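3-oxoacyl-(Acyl-carrier protein) synthase (PDB 4EFI) probably catalyses, as a thiolase-fold acyltransferase of the KAS III family, the condensation step that makes 3-oxoacyl-acyl-carrier protein in fatty acid synthesis. Local coordinates at residues E38-S43 / T165-S170; D220-G225 / F232-E237. One frame throughout, in Å; residues are numbered along the deposited sequence. Where two conformers were deposited one is given.

Contact 1: E38-S43 / T165-S170; sequences ERFDAS and TDRSTS
Phe40 lays one face of its ring against the aliphatic base of Arg167, and this pair carries most of the contact. The CB of Arg167 sits 3.9 Å from the centroid of the Phe40 ring and 22° off the ring normal, a CH-pi contact over the face but displaced toward the rim. The arginine CG continues across the same face toward Phe40 CD1 and CG. With Arg167 CG swung opposite the backbone N (chi1 -171°) and the chain bending only at chi3, its methylenes run over the ring while the guanidinium passes beyond it, turned 71° from the ring plane, and no cation-pi stack forms. Backbone meets the far end of the ring: Phe40 CZ lies 3.6 Å from Arg167 CA, and the carbonyl O of Thr165 approaches the ring edge, 3.6 Å from CE1. On the opposite face sits CB of the preceding Arg39. Asp166 is the N-cap of helix 167-170: its OD2 accepts from Thr169 N at 3.1 Å and from Thr169 OG1 at 2.7 Å, while its carbonyl O takes both Ser170 N and Ser170 OG. Val45 also touches Phe40, and Ala44 and Val48 touch Arg167, all three from helix 42-52. The arrangement is a CH-pi contact between the loop before helix 42-52 and the Asp-capped N-terminus of the short helix 167-170.

Contact 2: D220-G225 / F232-E237; sequences DERMAG and FMDGGE
A salt-bridge network of Asp220, Arg222 and Asp234 ties an Asx turn, which leads into the 3-10 segment 221-223, to the N-cap of helix 235-257. Arg222 spans the two carboxylates. It grips Asp220 side-on, NE to OD1 at 3.0 Å and NH2 to OD2 at 2.8 Å, both through syn lone pairs and close to the guanidinium plane, and Asp220 OD1 also accepts from the backbone N of Arg222 to close the turn. From the other end of the group, Arg222 NH1 reaches the anti lone pair of Asp234 OD2 at 2.9 Å, with an N-H...O angle of 156° and the guanidinium and carboxylate planes 48° apart. Further bonds from NH2 to the carbonyl of Arg203 and from NH1 to Asn204 OD1 would help fix the rotation of the guanidinium. One of its faces rests on the edge of the Phe232 ring, where CE2 lies 3.7 Å from Arg222 NH1; the planes stand 66° apart, so this is no parallel stack. Met223 takes a face of that same ring: its chain, extended beyond CG, carries SD above the ring at a distance, a Met-aromatic contact, and puts CE 3.9 Å from the centroid. Asp234 does double duty, since while OD2 holds the arginine, its OD1 caps the helix by accepting from Glu237 N at 3.2 Å.

The two contacts follow one another along the chain, contact 1 closing at Ser170 before contact 2 opens at Asp220, and their centres lie about 17 Å apart on the same side of the molecule. Both sit toward its periphery, 25 and 23 Å from the chain centre. Strands 176-184 and 190-197, which belong to two different sheets, come between them in sequence. The contacts meet where Thr169 CG2 packs on Met233 SD at 3.9 Å, joining short helix 167-170 to strand 232-233, the partner of strand 205-206. Through it, the neighbourhood of helix 42-52 is joined by way of helix 167-170 to strand 232-233, which is followed closely by helix 235-257.

Contact 1: E38-S43 / T165-S170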
loop_
_atom_site.group_PDB
_atom_site.type_symbol
_atom_site.label_atom_id
_atom_site.label_comp_id
_atom_site.label_asym_id
_atom_site.label_seq_id
_atom_site.Cartn_x
_atom_site.Cartn_y
_atom_site.Cartn_z
ATOM N N GLU A 38 -7.752 -3.590 -28.215
ATOM C CA GLU A 38 -7.242 -3.120 -29.506
ATOM C C GLU A 38 -5.731 -3.344 -29.624
ATOM O O GLU A 38 -5.243 -3.837 -30.652
ATOM C CB GLU A 38 -7.564 -1.645 -29.710
ATOM N N ARG A 39 -4.998 -2.992 -28.568
ATOM C CA ARG A 39 -3.538 -3.086 -28.577
ATOM C C ARG A 39 -3.075 -4.515 -28.358
ATOM O O ARG A 39 -2.132 -4.982 -29.000
ATOM C CB ARG A 39 -2.939 -2.194 -27.494
ATOM N N PHE A 40 -3.739 -5.210 -27.439
ATOM C CA PHE A 40 -3.411 -6.595 -27.163
ATOM C C PHE A 40 -4.567 -7.462 -27.671
ATOM O O PHE A 40 -5.705 -7.002 -27.759
ATOM C CB PHE A 40 -3.154 -6.800 -25.665
ATOM C CG PHE A 40 -2.150 -5.833 -25.085
ATOM C CD1 PHE A 40 -0.806 -5.933 -25.410
ATOM C CD2 PHE A 40 -2.552 -4.826 -24.221
ATOM C CE1 PHE A 40 0.118 -5.031 -24.883
ATOM C CE2 PHE A 40 -1.631 -3.931 -23.692
ATOM C CZ PHE A 40 -0.298 -4.042 -24.027
ATOM N N ASP A 41 -4.275 -8.702 -28.015
ATOM C CA ASP A 41 -5.310 -9.605 -28.512
ATOM C C ASP A 41 -6.324 -9.881 -27.409
ATOM O O ASP A 41 -5.949 -10.047 -26.259
ATOM C CB ASP A 41 -4.689 -10.922 -28.974
ATOM N N ALA A 42 -7.605 -9.951 -27.768
ATOM C CA ALA A 42 -8.654 -10.233 -26.795
ATOM C C ALA A 42 -8.402 -11.536 -26.029
ATOM O O ALA A 42 -8.611 -11.596 -24.833
ATOM C CB ALA A 42 -10.005 -10.295 -27.481
ATOM N N SER A 43 -7.955 -12.573 -26.726
ATOM C CA SER A 43 -7.693 -13.861 -26.081
ATOM C C SER A 43 -6.584 -13.745 -25.047
ATOM O O SER A 43 -6.695 -14.258 -23.931
ATOM C CB SER A 43 -7.304 -14.906 -27.117
ATOM O OG SER A 43 -8.256 -14.956 -28.158
ATOM N N THR A 165 2.982 -0.460 -24.126
ATOM C CA THR A 165 3.188 -1.630 -24.990
ATOM C C THR A 165 3.497 -2.894 -24.189
ATOM O O THR A 165 3.588 -3.977 -24.760
ATOM C CB THR A 165 4.340 -1.422 -25.990
ATOM O OG1 THR A 165 5.586 -1.431 -25.286
ATOM C CG2 THR A 165 4.175 -0.113 -26.761
ATOM N N ASP A 166 3.650 -2.767 -22.874
ATOM C CA ASP A 166 3.895 -3.933 -22.038
ATOM C C ASP A 166 2.590 -4.463 -21.436
ATOM O O ASP A 166 1.960 -3.821 -20.616
ATOM C CB ASP A 166 4.871 -3.612 -20.918
ATOM C CG ASP A 166 5.223 -4.838 -20.113
ATOM O OD1 ASP A 166 5.902 -5.730 -20.661
ATOM O OD2 ASP A 166 4.797 -4.946 -18.956
ATOM N N ARG A 167 2.208 -5.668 -21.821
ATOM C CA ARG A 167 0.907 -6.211 -21.440
ATOM C C ARG A 167 0.806 -6.500 -19.942
ATOM O O ARG A 167 -0.191 -6.167 -19.288
ATOM C CB ARG A 167 0.659 -7.487 -22.236
ATOM C CG ARG A 167 -0.742 -8.043 -22.099
ATOM C CD ARG A 167 -0.845 -9.328 -22.900
ATOM N NE ARG A 167 -0.066 -10.389 -22.274
ATOM C CZ ARG A 167 0.406 -11.462 -22.901
ATOM N NH1 ARG A 167 0.210 -11.630 -24.205
ATOM N NH2 ARG A 167 1.090 -12.370 -22.216
ATOM N N SER A 168 1.861 -7.076 -19.380
ATOM C CA SER A 168 1.824 -7.547 -18.002
ATOM C C SER A 168 1.587 -6.405 -17.027
ATOM O O SER A 168 0.773 -6.524 -16.110
ATOM C CB SER A 168 3.119 -8.279 -17.646
ATOM O OG SER A 168 3.291 -9.423 -18.468
ATOM N N THR A 169 2.285 -5.294 -17.230
ATOM C CA THR A 169 2.159 -4.170 -16.328
ATOM C C THR A 169 0.943 -3.309 -16.678
ATOM O O THR A 169 0.290 -2.786 -15.787
ATOM C CB THR A 169 3.460 -3.310 -16.256
ATOM O OG1 THR A 169 3.827 -2.814 -17.551
ATOM C CG2 THR A 169 4.608 -4.129 -15.681
ATOM N N SER A 170 0.639 -3.186 -17.973
ATOM C CA SER A 170 -0.482 -2.347 -18.408
ATOM C C SER A 170 -1.812 -2.800 -17.850
ATOM O O SER A 170 -2.662 -1.978 -17.500
ATOM C CB SER A 170 -0.578 -2.324 -19.930
ATOM O OG SER A 170 0.412 -1.487 -20.481
#

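Contact 2: D220-G225 / F232-E237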
loop_
_atom_site.group_PDB
_atom_site.type_symbol
_atom_site.label_atom_id
_atom_site.label_comp_id
_atom_site.label_asym_id
_atom_site.label_seq_id
_atom_site.Cartn_x
_atom_site.Cartn_y
_atom_site.Cartn_z
ATOM N N ASP A 220 21.402 -5.403 -19.941
ATOM C CA ASP A 220 20.502 -6.364 -19.310
ATOM C C ASP A 220 19.582 -6.967 -20.373
ATOM O O ASP A 220 18.646 -6.314 -20.835
ATOM C CB ASP A 220 19.681 -5.632 -18.245
ATOM C CG ASP A 220 18.832 -6.558 -17.390
ATOM O OD1 ASP A 220 18.510 -7.684 -17.851
ATOM O OD2 ASP A 220 18.456 -6.127 -16.277
ATOM N N GLU A 221 19.851 -8.207 -20.767
ATOM C CA GLU A 221 19.089 -8.870 -21.826
ATOM C C GLU A 221 17.587 -8.876 -21.578
ATOM O O GLU A 221 16.804 -8.854 -22.520
ATOM C CB GLU A 221 19.590 -10.313 -22.019
ATOM N N ARG A 222 17.173 -8.873 -20.314
ATOM C CA ARG A 222 15.757 -8.967 -19.992
ATOM C C ARG A 222 15.022 -7.716 -20.419
ATOM O O ARG A 222 13.790 -7.724 -20.512
ATOM C CB ARG A 222 15.542 -9.162 -18.491
ATOM C CG ARG A 222 16.302 -10.312 -17.868
ATOM C CD ARG A 222 16.143 -10.270 -16.354
ATOM N NE ARG A 222 16.710 -9.039 -15.815
ATOM C CZ ARG A 222 16.463 -8.558 -14.601
ATOM N NH1 ARG A 222 15.649 -9.207 -13.776
ATOM N NH2 ARG A 222 17.027 -7.428 -14.196
ATOM N N MET A 223 15.766 -6.632 -20.650
ATOM C CA MET A 223 15.157 -5.332 -20.942
ATOM C C MET A 223 15.142 -4.966 -22.439
ATOM O O MET A 223 14.796 -3.836 -22.791
ATOM C CB MET A 223 15.846 -4.237 -20.113
ATOM C CG MET A 223 15.756 -4.481 -18.625
ATOM S SD MET A 223 16.377 -3.096 -17.678
ATOM C CE MET A 223 16.065 -3.710 -16.027
ATOM N N ALA A 224 15.492 -5.912 -23.314
ATOM C CA ALA A 224 15.428 -5.701 -24.766
ATOM C C ALA A 224 14.028 -5.242 -25.182
ATOM O O ALA A 224 13.031 -5.880 -24.841
ATOM C CB ALA A 224 15.785 -6.982 -25.491
ATOM N N GLY A 225 13.957 -4.117 -25.884
ATOM C CA GLY A 225 12.682 -3.607 -26.364
ATOM C C GLY A 225 11.814 -2.929 -25.314
ATOM O O GLY A 225 10.687 -2.532 -25.613
ATOM N N PHE A 232 9.891 -1.772 -14.813
ATOM C CA PHE A 232 10.298 -3.123 -15.181
ATOM C C PHE A 232 10.043 -4.076 -14.022
ATOM O O PHE A 232 10.373 -3.787 -12.888
ATOM C CB PHE A 232 11.791 -3.152 -15.540
ATOM C CG PHE A 232 12.327 -4.541 -15.742
ATOM C CD1 PHE A 232 12.206 -5.165 -16.977
ATOM C CD2 PHE A 232 12.918 -5.238 -14.695
ATOM C CE1 PHE A 232 12.664 -6.429 -17.171
ATOM C CE2 PHE A 232 13.382 -6.518 -14.888
ATOM C CZ PHE A 232 13.259 -7.116 -16.128
ATOM N N MET A 233 9.449 -5.217 -14.332
ATOM C CA MET A 233 9.250 -6.274 -13.353
ATOM C C MET A 233 9.676 -7.609 -13.916
ATOM O O MET A 233 9.227 -8.007 -14.998
ATOM C CB MET A 233 7.773 -6.389 -12.972
ATOM C CG MET A 233 7.158 -5.111 -12.546
ATOM S SD MET A 233 5.408 -5.326 -12.101
ATOM C CE MET A 233 5.540 -6.379 -10.654
ATOM N N ASP A 234 10.527 -8.319 -13.186
ATOM C CA ASP A 234 10.862 -9.700 -13.521
ATOM C C ASP A 234 9.890 -10.593 -12.763
ATOM O O ASP A 234 10.098 -10.902 -11.590
ATOM C CB ASP A 234 12.319 -10.026 -13.128
ATOM C CG ASP A 234 12.774 -11.389 -13.616
ATOM O OD1 ASP A 234 11.951 -12.316 -13.613
ATOM O OD2 ASP A 234 13.958 -11.522 -14.003
ATOM N N GLY A 235 8.832 -11.026 -13.442
ATOM C CA GLY A 235 7.740 -11.716 -12.768
ATOM C C GLY A 235 8.132 -13.014 -12.091
ATOM O O GLY A 235 7.664 -13.311 -10.997
ATOM N N GLY A 236 8.992 -13.780 -12.748
ATOM C CA GLY A 236 9.444 -15.051 -12.211
ATOM C C GLY A 236 10.256 -14.874 -10.944
ATOM O O GLY A 236 10.073 -15.607 -9.962
ATOM N N GLU A 237 11.145 -13.882 -10.944
ATOM C CA GLU A 237 11.955 -13.609 -9.762
ATOM C C GLU A 237 11.072 -13.098 -8.628
ATOM O O GLU A 237 11.222 -13.541 -7.499
ATOM C CB GLU A 237 13.057 -12.592 -10.076
ATOM C CG GLU A 237 14.156 -13.102 -10.992
ATOM C CD GLU A 237 15.076 -14.117 -10.336
ATOM O OE1 GLU A 237 15.231 -14.084 -9.100
ATOM O OE2 GLU A 237 15.654 -14.950 -11.068
#